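PDB 5UYT: Ice-binding protein from Flavobacteriaceae bacterium, which probably binds ice crystals and restrains their growth, through tandem ice-binding domains each built as a right-handed beta-helix. Local coordinates for residues L90-Y95 against S115-I120; T106-G111 against L136-A141; Y240-V245 against N259-I264; L305-H310 against G322-D327. All blocks are in the same frame, centred on the assembly; numbering follows the deposited sequence.

Interaction 1 (L90-Y95 against S115-I120)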
loop_
_atom_site.group_PDB
_atom_site.type_symbol
_atom_site.label_atom_id
_atom_site.label_comp_id
_atom_site.label_asym_id
_atom_site.label_seq_id
_atom_site.Cartn_x
_atom_site.Cartn_y
_atom_site.Cartn_z
ATOM N N LEU A 90 -20.460 11.903 20.093
ATOM C CA LEU A 90 -19.593 12.435 21.171
ATOM C C LEU A 90 -18.585 13.448 20.660
ATOM O O LEU A 90 -18.012 13.270 19.590
ATOM C CB LEU A 90 -18.818 11.315 21.893
ATOM C CG LEU A 90 -19.565 10.208 22.627
ATOM C CD1 LEU A 90 -18.611 9.063 22.922
ATOM C CD2 LEU A 90 -20.157 10.771 23.925
ATOM N N THR A 91 -18.379 14.506 21.445
ATOM C CA THR A 91 -17.309 15.463 21.172
ATOM C C THR A 91 -16.049 15.065 21.969
ATOM O O THR A 91 -16.033 14.007 22.623
ATOM C CB THR A 91 -17.762 16.908 21.469
ATOM O OG1 THR A 91 -18.430 16.958 22.741
ATOM C CG2 THR A 91 -18.722 17.389 20.386
ATOM N N ALA A 92 -14.996 15.882 21.897
ATOM C CA ALA A 92 -13.726 15.529 22.518
ATOM C C ALA A 92 -13.919 15.191 23.989
ATOM O O ALA A 92 -14.715 15.834 24.694
ATOM C CB ALA A 92 -12.722 16.652 22.363
ATOM N N GLY A 93 -13.178 14.207 24.480
ATOM C CA GLY A 93 -13.201 13.961 25.922
ATOM C C GLY A 93 -12.470 12.701 26.338
ATOM O O GLY A 93 -12.018 11.919 25.479
ATOM N N ASN A 94 -12.331 12.544 27.660
ATOM C CA ASN A 94 -11.852 11.304 28.260
ATOM C C ASN A 94 -13.025 10.641 28.958
ATOM O O ASN A 94 -13.468 11.098 30.015
ATOM C CB ASN A 94 -10.709 11.579 29.241
ATOM C CG ASN A 94 -9.553 12.291 28.587
ATOM O OD1 ASN A 94 -9.318 12.136 27.377
ATOM N ND2 ASN A 94 -8.828 13.080 29.366
ATOM N N TYR A 95 -13.521 9.575 28.343
ATOM C CA TYR A 95 -14.768 8.918 28.734
ATOM C C TYR A 95 -14.503 7.669 29.566
ATOM O O TYR A 95 -13.816 6.758 29.122
ATOM C CB TYR A 95 -15.601 8.596 27.474
ATOM C CG TYR A 95 -16.048 9.871 26.764
ATOM C CD1 TYR A 95 -17.086 10.652 27.286
ATOM C CD2 TYR A 95 -15.407 10.321 25.602
ATOM C CE1 TYR A 95 -17.487 11.831 26.662
ATOM C CE2 TYR A 95 -15.803 11.490 24.980
ATOM C CZ TYR A 95 -16.844 12.244 25.515
ATOM O OH TYR A 95 -17.245 13.420 24.907
ATOM N N SER A 115 -9.217 19.774 14.556
ATOM C CA SER A 115 -8.576 18.493 14.227
ATOM C C SER A 115 -7.697 17.970 15.362
ATOM O O SER A 115 -7.307 16.792 15.354
ATOM C CB SER A 115 -7.785 18.575 12.908
ATOM O OG SER A 115 -6.803 19.573 12.990
ATOM N N ASN A 116 -7.396 18.836 16.336
ATOM C CA ASN A 116 -6.662 18.416 17.539
ATOM C C ASN A 116 -7.509 17.749 18.636
ATOM O O ASN A 116 -6.957 17.362 19.672
ATOM C CB ASN A 116 -5.847 19.586 18.124
ATOM C CG ASN A 116 -4.781 20.082 17.160
ATOM O OD1 ASN A 116 -4.073 19.279 16.535
ATOM N ND2 ASN A 116 -4.696 21.386 16.992
ATOM N N SER A 117 -8.823 17.598 18.403
ATOM C CA SER A 117 -9.723 16.942 19.363
ATOM C C SER A 117 -9.282 15.516 19.620
ATOM O O SER A 117 -9.067 14.756 18.689
ATOM C CB SER A 117 -11.162 16.888 18.844
ATOM O OG SER A 117 -11.729 18.164 18.773
ATOM N N VAL A 118 -9.156 15.181 20.900
ATOM C CA VAL A 118 -8.720 13.863 21.340
ATOM C C VAL A 118 -9.901 13.136 22.019
ATOM O O VAL A 118 -10.609 13.710 22.857
ATOM C CB VAL A 118 -7.569 14.018 22.366
ATOM C CG1 VAL A 118 -7.197 12.681 22.974
ATOM C CG2 VAL A 118 -6.350 14.663 21.711
ATOM N N PHE A 119 -10.083 11.866 21.667
ATOM C CA PHE A 119 -11.161 11.035 22.202
ATOM C C PHE A 119 -10.499 9.831 22.873
ATOM O O PHE A 119 -9.875 9.034 22.198
ATOM C CB PHE A 119 -12.067 10.566 21.047
ATOM C CG PHE A 119 -12.662 11.694 20.234
ATOM C CD1 PHE A 119 -13.975 12.111 20.455
ATOM C CD2 PHE A 119 -11.914 12.323 19.225
ATOM C CE1 PHE A 119 -14.527 13.151 19.705
ATOM C CE2 PHE A 119 -12.468 13.367 18.471
ATOM C CZ PHE A 119 -13.778 13.774 18.713
ATOM N N ILE A 120 -10.570 9.732 24.196
ATOM C CA ILE A 120 -9.991 8.589 24.916
ATOM C C ILE A 120 -11.125 7.856 25.654
ATOM O O ILE A 120 -11.922 8.477 26.372
ATOM C CB ILE A 120 -8.884 9.027 25.933
ATOM C CG1 ILE A 120 -7.653 9.596 25.209
ATOM C CG2 ILE A 120 -8.499 7.878 26.875
ATOM C CD1 ILE A 120 -6.713 10.392 26.111
HETATM O O HOH W 1 -9.603 14.179 25.470
#

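Interaction 2 (T106-G111 against L136-A141)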
loop_
_atom_site.group_PDB
_atom_site.type_symbol
_atom_site.label_atom_id
_atom_site.label_comp_id
_atom_site.label_asym_id
_atom_site.label_seq_id
_atom_site.Cartn_x
_atom_site.Cartn_y
_atom_site.Cartn_z
ATOM N N THR A 106 -24.503 2.953 15.232
ATOM C CA THR A 106 -23.544 3.964 14.828
ATOM C C THR A 106 -23.051 4.791 16.035
ATOM O O THR A 106 -23.852 5.155 16.906
ATOM C CB THR A 106 -24.190 4.861 13.748
ATOM O OG1 THR A 106 -24.757 4.030 12.711
ATOM C CG2 THR A 106 -23.180 5.775 13.149
ATOM N N LEU A 107 -21.751 5.075 16.083
ATOM C CA LEU A 107 -21.196 6.007 17.052
ATOM C C LEU A 107 -20.456 7.066 16.255
ATOM O O LEU A 107 -19.586 6.720 15.456
ATOM C CB LEU A 107 -20.204 5.316 18.009
ATOM C CG LEU A 107 -19.575 6.261 19.046
ATOM C CD1 LEU A 107 -20.627 6.816 20.003
ATOM C CD2 LEU A 107 -18.458 5.582 19.828
ATOM N N THR A 108 -20.778 8.338 16.466
ATOM C CA THR A 108 -20.111 9.430 15.738
ATOM C C THR A 108 -19.191 10.216 16.666
ATOM O O THR A 108 -19.595 10.629 17.756
ATOM C CB THR A 108 -21.130 10.364 15.028
ATOM O OG1 THR A 108 -21.903 9.589 14.108
ATOM C CG2 THR A 108 -20.442 11.500 14.266
ATOM N N LEU A 109 -17.944 10.413 16.234
ATOM C CA LEU A 109 -17.002 11.242 16.983
ATOM C C LEU A 109 -16.823 12.548 16.213
ATOM O O LEU A 109 -16.334 12.565 15.063
ATOM C CB LEU A 109 -15.665 10.502 17.203
ATOM C CG LEU A 109 -15.785 9.063 17.713
ATOM C CD1 LEU A 109 -14.416 8.443 17.937
ATOM C CD2 LEU A 109 -16.633 8.975 18.993
ATOM N N ASP A 110 -17.234 13.632 16.861
ATOM C CA ASP A 110 -17.387 14.945 16.233
ATOM C C ASP A 110 -16.282 15.849 16.755
ATOM O O ASP A 110 -16.173 16.111 17.970
ATOM C CB ASP A 110 -18.795 15.459 16.574
ATOM C CG ASP A 110 -19.013 16.944 16.273
ATOM O OD1 ASP A 110 -18.149 17.663 15.727
ATOM O OD2 ASP A 110 -20.104 17.418 16.680
ATOM N N GLY A 111 -15.440 16.303 15.838
ATOM C CA GLY A 111 -14.233 17.030 16.208
ATOM C C GLY A 111 -14.468 18.491 16.562
ATOM O O GLY A 111 -13.523 19.199 16.906
ATOM N N LEU A 136 -17.887 6.407 13.303
ATOM C CA LEU A 136 -17.759 7.406 12.243
ATOM C C LEU A 136 -17.050 8.642 12.785
ATOM O O LEU A 136 -17.189 8.977 13.978
ATOM C CB LEU A 136 -19.145 7.813 11.719
ATOM C CG LEU A 136 -20.134 6.703 11.346
ATOM C CD1 LEU A 136 -21.514 7.268 11.033
ATOM C CD2 LEU A 136 -19.630 5.883 10.166
ATOM N N LEU A 137 -16.264 9.295 11.919
ATOM C CA LEU A 137 -15.601 10.540 12.280
ATOM C C LEU A 137 -16.196 11.712 11.502
ATOM O O LEU A 137 -16.481 11.607 10.297
ATOM C CB LEU A 137 -14.082 10.471 12.029
ATOM C CG LEU A 137 -13.340 9.264 12.609
ATOM C CD1 LEU A 137 -11.887 9.260 12.128
ATOM C CD2 LEU A 137 -13.454 9.201 14.140
ATOM N N THR A 138 -16.388 12.839 12.185
ATOM C CA THR A 138 -16.885 14.029 11.489
ATOM C C THR A 138 -16.243 15.310 11.992
ATOM O O THR A 138 -15.683 15.362 13.102
ATOM C CB THR A 138 -18.408 14.226 11.647
ATOM O OG1 THR A 138 -18.727 14.401 13.041
ATOM C CG2 THR A 138 -19.159 13.059 11.126
ATOM N N ASN A 139 -16.338 16.344 11.155
ATOM C CA ASN A 139 -16.149 17.704 11.620
ATOM C C ASN A 139 -14.759 17.853 12.234
ATOM O O ASN A 139 -14.581 18.431 13.310
ATOM C CB ASN A 139 -17.285 18.048 12.614
ATOM C CG ASN A 139 -17.431 19.538 12.845
ATOM O OD1 ASN A 139 -17.101 20.357 11.974
ATOM N ND2 ASN A 139 -17.942 19.903 14.022
ATOM N N GLY A 140 -13.772 17.304 11.536
ATOM C CA GLY A 140 -12.390 17.473 11.933
ATOM C C GLY A 140 -11.762 16.338 12.720
ATOM O O GLY A 140 -10.528 16.258 12.751
ATOM N N ALA A 141 -12.571 15.461 13.341
ATOM C CA ALA A 141 -12.038 14.324 14.136
ATOM C C ALA A 141 -11.140 13.417 13.287
ATOM O O ALA A 141 -11.529 13.030 12.184
ATOM C CB ALA A 141 -13.174 13.493 14.746
#

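Interaction 3 (Y240-V245 against N259-I264)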
loop_
_atom_site.group_PDB
_atom_site.type_symbol
_atom_site.label_atom_id
_atom_site.label_comp_id
_atom_site.label_asym_id
_atom_site.label_seq_id
_atom_site.Cartn_x
_atom_site.Cartn_y
_atom_site.Cartn_z
ATOM N N TYR A 240 -2.209 2.841 -30.880
ATOM C CA TYR A 240 -1.862 4.285 -30.837
ATOM C C TYR A 240 -0.826 4.530 -29.727
ATOM O O TYR A 240 -0.906 3.908 -28.662
ATOM C CB TYR A 240 -3.081 5.127 -30.503
ATOM C CG TYR A 240 -3.973 5.263 -31.723
ATOM C CD1 TYR A 240 -3.900 6.394 -32.545
ATOM C CD2 TYR A 240 -4.855 4.235 -32.067
ATOM C CE1 TYR A 240 -4.698 6.471 -33.701
ATOM C CE2 TYR A 240 -5.635 4.309 -33.200
ATOM C CZ TYR A 240 -5.556 5.433 -33.996
ATOM O OH TYR A 240 -6.400 5.461 -35.099
ATOM N N VAL A 241 0.151 5.385 -30.003
ATOM C CA VAL A 241 1.213 5.661 -29.038
ATOM C C VAL A 241 1.433 7.169 -28.966
ATOM O O VAL A 241 1.428 7.843 -30.018
ATOM C CB VAL A 241 2.558 4.987 -29.477
ATOM C CG1 VAL A 241 3.684 5.365 -28.494
ATOM C CG2 VAL A 241 2.399 3.461 -29.507
ATOM N N THR A 242 1.622 7.706 -27.747
ATOM C CA THR A 242 2.180 9.047 -27.617
ATOM C C THR A 242 3.585 8.846 -27.044
ATOM O O THR A 242 3.752 8.234 -25.973
ATOM C CB THR A 242 1.338 9.927 -26.685
ATOM O OG1 THR A 242 0.014 10.012 -27.239
ATOM C CG2 THR A 242 1.959 11.340 -26.577
ATOM N N GLY A 243 4.562 9.310 -27.800
ATOM C CA GLY A 243 5.997 9.168 -27.491
ATOM C C GLY A 243 6.661 8.325 -28.562
ATOM O O GLY A 243 6.018 7.961 -29.560
ATOM N N ASP A 244 7.957 8.049 -28.384
ATOM C CA ASP A 244 8.725 7.362 -29.451
ATOM C C ASP A 244 8.705 5.858 -29.257
ATOM O O ASP A 244 8.486 5.379 -28.136
ATOM C CB ASP A 244 10.194 7.827 -29.463
ATOM C CG ASP A 244 10.406 9.192 -30.143
ATOM O OD1 ASP A 244 9.461 9.999 -30.271
ATOM O OD2 ASP A 244 11.567 9.510 -30.502
ATOM N N VAL A 245 8.952 5.113 -30.337
ATOM C CA VAL A 245 9.044 3.659 -30.228
ATOM C C VAL A 245 10.285 3.232 -30.990
ATOM O O VAL A 245 10.663 3.880 -31.972
ATOM C CB VAL A 245 7.778 2.917 -30.755
ATOM C CG1 VAL A 245 6.533 3.321 -29.953
ATOM C CG2 VAL A 245 7.554 3.147 -32.261
ATOM N N ASN A 259 -0.526 6.986 -36.319
ATOM C CA ASN A 259 -1.095 6.624 -35.042
ATOM C C ASN A 259 -0.103 6.866 -33.918
ATOM O O ASN A 259 -0.393 6.501 -32.776
ATOM C CB ASN A 259 -1.449 5.127 -35.005
ATOM C CG ASN A 259 -2.642 4.782 -35.876
ATOM O OD1 ASN A 259 -3.144 5.630 -36.627
ATOM N ND2 ASN A 259 -3.149 3.520 -35.736
ATOM N N VAL A 260 1.060 7.449 -34.235
ATOM C CA VAL A 260 2.104 7.639 -33.210
ATOM C C VAL A 260 2.385 9.133 -33.126
ATOM O O VAL A 260 2.849 9.747 -34.098
ATOM C CB VAL A 260 3.398 6.837 -33.531
ATOM C CG1 VAL A 260 4.537 7.230 -32.562
ATOM C CG2 VAL A 260 3.128 5.325 -33.512
ATOM N N ASN A 261 2.032 9.727 -31.986
ATOM C CA ASN A 261 2.330 11.129 -31.704
ATOM C C ASN A 261 3.751 11.122 -31.145
ATOM O O ASN A 261 3.961 11.132 -29.919
ATOM C CB ASN A 261 1.353 11.716 -30.675
ATOM C CG ASN A 261 1.665 13.175 -30.353
ATOM O OD1 ASN A 261 2.424 13.863 -31.094
ATOM N ND2 ASN A 261 1.138 13.659 -29.221
ATOM N N GLY A 262 4.713 11.103 -32.059
ATOM C CA GLY A 262 6.096 10.754 -31.694
ATOM C C GLY A 262 6.787 10.171 -32.915
ATOM O O GLY A 262 6.231 10.201 -34.019
ATOM N N THR A 263 8.009 9.683 -32.731
ATOM C CA THR A 263 8.784 9.152 -33.860
ATOM C C THR A 263 8.940 7.660 -33.762
ATOM O O THR A 263 9.354 7.157 -32.704
ATOM C CB THR A 263 10.181 9.801 -33.894
ATOM O OG1 THR A 263 10.009 11.210 -34.101
ATOM C CG2 THR A 263 11.042 9.232 -35.062
ATOM N N ILE A 264 8.654 6.966 -34.872
ATOM C CA ILE A 264 8.977 5.521 -34.945
ATOM C C ILE A 264 10.398 5.415 -35.473
ATOM O O ILE A 264 10.691 5.947 -36.573
ATOM C CB ILE A 264 8.045 4.779 -35.927
ATOM C CG1 ILE A 264 6.581 4.842 -35.457
ATOM C CG2 ILE A 264 8.508 3.330 -36.173
ATOM C CD1 ILE A 264 5.587 4.572 -36.607
HETATM O O HOH W 2 -6.109 3.360 -36.703
HETATM O O HOH W 3 9.806 12.306 -31.521
#

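Interaction 4 (L305-H310 against G322-D327)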
loop_
_atom_site.group_PDB
_atom_site.type_symbol
_atom_site.label_atom_id
_atom_site.label_comp_id
_atom_site.label_asym_id
_atom_site.label_seq_id
_atom_site.Cartn_x
_atom_site.Cartn_y
_atom_site.Cartn_z
ATOM N N LEU A 305 -4.733 -5.123 -3.248
ATOM C CA LEU A 305 -3.630 -4.677 -2.421
ATOM C C LEU A 305 -3.498 -3.170 -2.614
ATOM O O LEU A 305 -3.658 -2.659 -3.742
ATOM C CB LEU A 305 -2.321 -5.334 -2.908
ATOM C CG LEU A 305 -0.971 -5.112 -2.216
ATOM C CD1 LEU A 305 -0.986 -5.568 -0.752
ATOM C CD2 LEU A 305 0.111 -5.867 -3.015
ATOM N N VAL A 306 -3.208 -2.467 -1.524
ATOM C CA VAL A 306 -2.904 -1.041 -1.589
ATOM C C VAL A 306 -1.480 -0.859 -1.068
ATOM O O VAL A 306 -1.129 -1.390 0.015
ATOM C CB VAL A 306 -3.890 -0.218 -0.716
ATOM C CG1 VAL A 306 -3.596 1.282 -0.798
ATOM C CG2 VAL A 306 -5.329 -0.492 -1.137
ATOM N N LEU A 307 -0.687 -0.084 -1.816
ATOM C CA LEU A 307 0.686 0.243 -1.458
ATOM C C LEU A 307 0.831 1.757 -1.214
ATOM O O LEU A 307 -0.041 2.551 -1.605
ATOM C CB LEU A 307 1.647 -0.236 -2.562
ATOM C CG LEU A 307 1.607 -1.757 -2.867
ATOM C CD1 LEU A 307 2.628 -2.104 -3.975
ATOM C CD2 LEU A 307 1.849 -2.607 -1.608
ATOM N N THR A 308 1.923 2.124 -0.528
ATOM C CA THR A 308 2.240 3.507 -0.153
ATOM C C THR A 308 3.672 3.831 -0.627
ATOM O O THR A 308 4.387 2.930 -1.117
ATOM C CB THR A 308 2.080 3.702 1.375
ATOM O OG1 THR A 308 2.740 2.638 2.078
ATOM C CG2 THR A 308 0.596 3.749 1.752
ATOM N N PRO A 309 4.095 5.116 -0.533
ATOM C CA PRO A 309 5.364 5.463 -1.166
ATOM C C PRO A 309 6.572 4.806 -0.468
ATOM O O PRO A 309 6.885 5.133 0.693
ATOM C CB PRO A 309 5.429 7.002 -1.029
ATOM C CG PRO A 309 3.994 7.401 -0.960
ATOM C CD PRO A 309 3.364 6.325 -0.109
ATOM N N HIS A 310 7.200 3.864 -1.185
ATOM C CA HIS A 310 8.287 3.015 -0.671
ATOM C C HIS A 310 8.979 2.374 -1.880
ATOM O O HIS A 310 8.441 2.385 -2.988
ATOM C CB HIS A 310 7.745 1.837 0.166
ATOM C CG HIS A 310 7.203 2.216 1.515
ATOM N ND1 HIS A 310 5.849 2.244 1.778
ATOM C CD2 HIS A 310 7.820 2.552 2.673
ATOM C CE1 HIS A 310 5.651 2.579 3.044
ATOM N NE2 HIS A 310 6.831 2.788 3.609
ATOM N N GLY A 322 -5.994 -8.882 -11.000
ATOM C CA GLY A 322 -6.921 -7.824 -10.659
ATOM C C GLY A 322 -6.147 -6.545 -10.363
ATOM O O GLY A 322 -5.223 -6.194 -11.091
ATOM N N LYS A 323 -6.533 -5.888 -9.272
ATOM C CA LYS A 323 -6.085 -4.528 -9.028
ATOM C C LYS A 323 -5.029 -4.396 -7.944
ATOM O O LYS A 323 -5.148 -5.021 -6.873
ATOM C CB LYS A 323 -7.296 -3.692 -8.591
ATOM C CG LYS A 323 -6.941 -2.216 -8.303
ATOM C CD LYS A 323 -8.130 -1.291 -8.090
ATOM C CE LYS A 323 -8.999 -1.705 -6.926
ATOM N NZ LYS A 323 -10.079 -0.687 -6.665
ATOM N N VAL A 324 -4.034 -3.551 -8.220
ATOM C CA VAL A 324 -3.166 -2.990 -7.178
ATOM C C VAL A 324 -3.339 -1.466 -7.214
ATOM O O VAL A 324 -3.392 -0.879 -8.291
ATOM C CB VAL A 324 -1.683 -3.434 -7.354
ATOM C CG1 VAL A 324 -1.089 -2.942 -8.680
ATOM C CG2 VAL A 324 -0.828 -3.004 -6.156
ATOM N N THR A 325 -3.404 -0.844 -6.027
ATOM C CA THR A 325 -3.555 0.598 -5.915
ATOM C C THR A 325 -2.340 1.207 -5.246
ATOM O O THR A 325 -1.774 0.615 -4.283
ATOM C CB THR A 325 -4.811 0.924 -5.096
ATOM O OG1 THR A 325 -5.973 0.407 -5.761
ATOM C CG2 THR A 325 -4.951 2.454 -4.875
ATOM N N LEU A 326 -1.907 2.348 -5.792
ATOM C CA LEU A 326 -0.781 3.111 -5.251
ATOM C C LEU A 326 -1.316 4.394 -4.630
ATOM O O LEU A 326 -1.926 5.209 -5.303
ATOM C CB LEU A 326 0.264 3.373 -6.363
ATOM C CG LEU A 326 0.662 2.057 -7.077
ATOM C CD1 LEU A 326 1.596 2.437 -8.230
ATOM C CD2 LEU A 326 1.364 1.069 -6.109
ATOM N N ASP A 327 -1.073 4.560 -3.322
ATOM C CA ASP A 327 -1.716 5.597 -2.523
ATOM C C ASP A 327 -0.609 6.540 -2.077
ATOM O O ASP A 327 0.233 6.174 -1.235
ATOM C CB ASP A 327 -2.373 4.907 -1.303
ATOM C CG ASP A 327 -2.979 5.870 -0.297
ATOM O OD1 ASP A 327 -2.923 7.101 -0.487
ATOM O OD2 ASP A 327 -3.515 5.351 0.742
HETATM O O HOH W 4 -6.367 -1.936 -4.539
#

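Interaction 1 (L90-Y95 against S115-I120)
The ring of Phe119 packs against the Leu90-Ala92 bend and meets it in two ways. Ala92 CA stands over one face, 4.2 Å from the Phe119 ring centroid and 26° off the normal, a CH-pi contact, while Leu90 O lies at the edge, 3.5 Å from Phe119 CE1. With CG anti to its own carbonyl carbon (chi1 -57°), the Phe119 ring is carried back toward the corner of the chain and into the interior, where Leu109 and Val146 also touch it. Tyr95 folds back against the same bend: its OH gives a hydrogen bond of 2.7 Å to Thr91 O, the donor standing above that carbonyl's plane, and Leu90 CD1 lies over one face of the ring. This is one step between successive coils of the right-handed beta-helix, with strands 93-97 and 119-123 running parallel. Gly93 and Phe119 pair, as do Asn94 and Ile120, and the straight bond from Tyr95 N to Ile120 O measures 2.8 Å. A side chain on Gly93 would run into the Tyr95 ring. On the other face, Asn94 and Ile120 lie side by side, Asn94 OD1 resting 3.4 Å from Ile120 CD1. That oxygen also accepts from a water that donates to Val118 O, bridging the coils, while Asn94 ND2 is held by Ile75 O.

Interaction 2 (T106-G111 against L136-A141)
The axes of strand 106-110 and of the 136-138 part of strand 134-138 approach to 4.7 Å, their parallel directions 28° apart, and four backbone hydrogen bonds join them, from Leu136 N to Leu107 O at one end to Gly111 N to Thr138 O at the other. On the inner face, Leu109 and Leu137 cross at a slant, Leu109 CD1 sitting 4.0 Å from Leu137 CD2. The other face carries Thr108, Asp110 and Thr138. Thr108 CG2 comes across Thr138 at about a right angle, 3.6 Å from Thr138 OG1. Asp110 and Asn139 lie side by side, and Asn139 ND2 reaches Asp110 OD1 at 2.8 Å on the syn side of the carboxylate, with the two planes 44° apart. The same oxygen accepts from Gly112 N. With an alanine in place of Asp110, the Asn139 amide and Gly112 N would probably lose their shared acceptor, and the amide is likely to be set free to turn. Asn139 belongs to the type I' turn Thr138-Ala141, which folds back against Gly111; Thr138 O accepts from Gly111 N and Ala141 N on opposite faces of its plane, and Ala141 CB packs 3.3 Å from Leu109 O. Strand 106-110 lies between 88-90 and 134-138 in its sheet, while Phe119 and Phe121 of strand 119-123 and Val146 of strand 146-150 press on Leu109 from the interior of the right-handed beta-helix.

Interaction 3 (Y240-V245 against N259-I264)
Tyr240 lays one ring face on the side-chain amide of Asn259, the two planes 15° apart and stacked, with Asn259 CG 3.4 Å above the ring plane and offset toward the rim. A water links Tyr240 OH with Asn259 ND2, which is also bound by Thr239 O. At Val241 the parallel pairing starts: its N donates to Asn259 O and its O accepts from Asn261 N, while its side chain packs on Val260 in the interior of the beta-helix. Thr242 lies beside Asn261, Thr242 CG2 being 3.6 Å from Asn261 ND2. Gly243 gives its N to Asn261 O at 2.9 Å from above the carbonyl plane, whereas its own O is buried with no hydrogen-bond partner in the model; the chain bends here, and Asn261 centres an inverse gamma turn. A chi1 of -79° sets the Asp244 carboxylate beside its own backbone N, within reach of Thr263: OD1 receives Thr263 N at 2.9 Å from well above the carboxylate plane. OD2 is bound by His265 NE2, and a water donates to OD1 while bridging to Thr263 OG1. Were Asp244 an alanine, Thr263 N and His265 NE2 would probably lose this acceptor. Val245 CG2 closes the contact 3.7 Å from Ile264 CG1, with Phe255 alongside both residues. Apolar side chains thus meet on the inner face, while at the bend a carboxylate takes the N-H of Thr263, and His265, if protonated, might help hold it as an anion.

Interaction 4 (L305-H310 against G322-D327)
Leu307 packs against Leu326 of the next coil, its CB 3.8 Å from Leu326 CD2. The two side chains lie side by side and point the same way. They line the inside of the second right-handed beta-helix, where strands 305-307 and 323-327 are neighbouring rungs, parallel and with their axes 24° apart in direction. On the opposite face of the sheet, Val306 CG1 meets Asp327 CB at 3.9 Å, beside Thr325. While CB of Asp327 lies against Val306, CG anti to the backbone N (chi1 175°) sends the carboxylate on toward Gln329 N and Asn356 ND2, both bound by OD1.

The backbone sets this register through three bonds: Thr325 N to Leu305 O, Leu307 N to Thr325 O at 2.8 Å, and Asp327 N to Leu307 O, the last tilted from the carbonyl plane. A water donates to Leu305 O and hydrogen-bonds with Thr325 OG1, bridging the two strands at the Leu305 end. Further out, strand 351-355 lies on the far side of 323-327, and its Ile355 touches Thr325 and Asp327. Phe336 covers Leu326 and Pro309 from strand 336-340. Beyond Leu307 segment 305-310 leaves the strand, and Thr308 OG1 is bound by Asp47 of the first ice-binding-like region, so this corner meets the other half of the molecule. At the bend, Pro309 CD rests 3.3 Å from Asp327 O.

How the interactions relate
Interactions 1 and 2 belong to one stack of coils: their centres are 10 Å apart and their segments alternate along the chain. They touch directly, with Ser117 OG to Gly111 O and Leu90 N to Thr108 O each 2.8 Å apart and probably hydrogen-bonded, and Phe119 CZ packing on Asp110 O at 3.4 Å. Interactions 3 and 4 share the second ice-binding-like region, their centres about 29 Å apart and nearest atoms about 19 Å apart. Interaction 4 lies near the middle of the chain, its nearest atoms about 15 Å from interaction 2. Interaction 3 lies toward the far end, its centre about 56 Å from that of interaction 1; a nitrate, probably from crystallisation, sits about 6 Å from the side chain of Ile264.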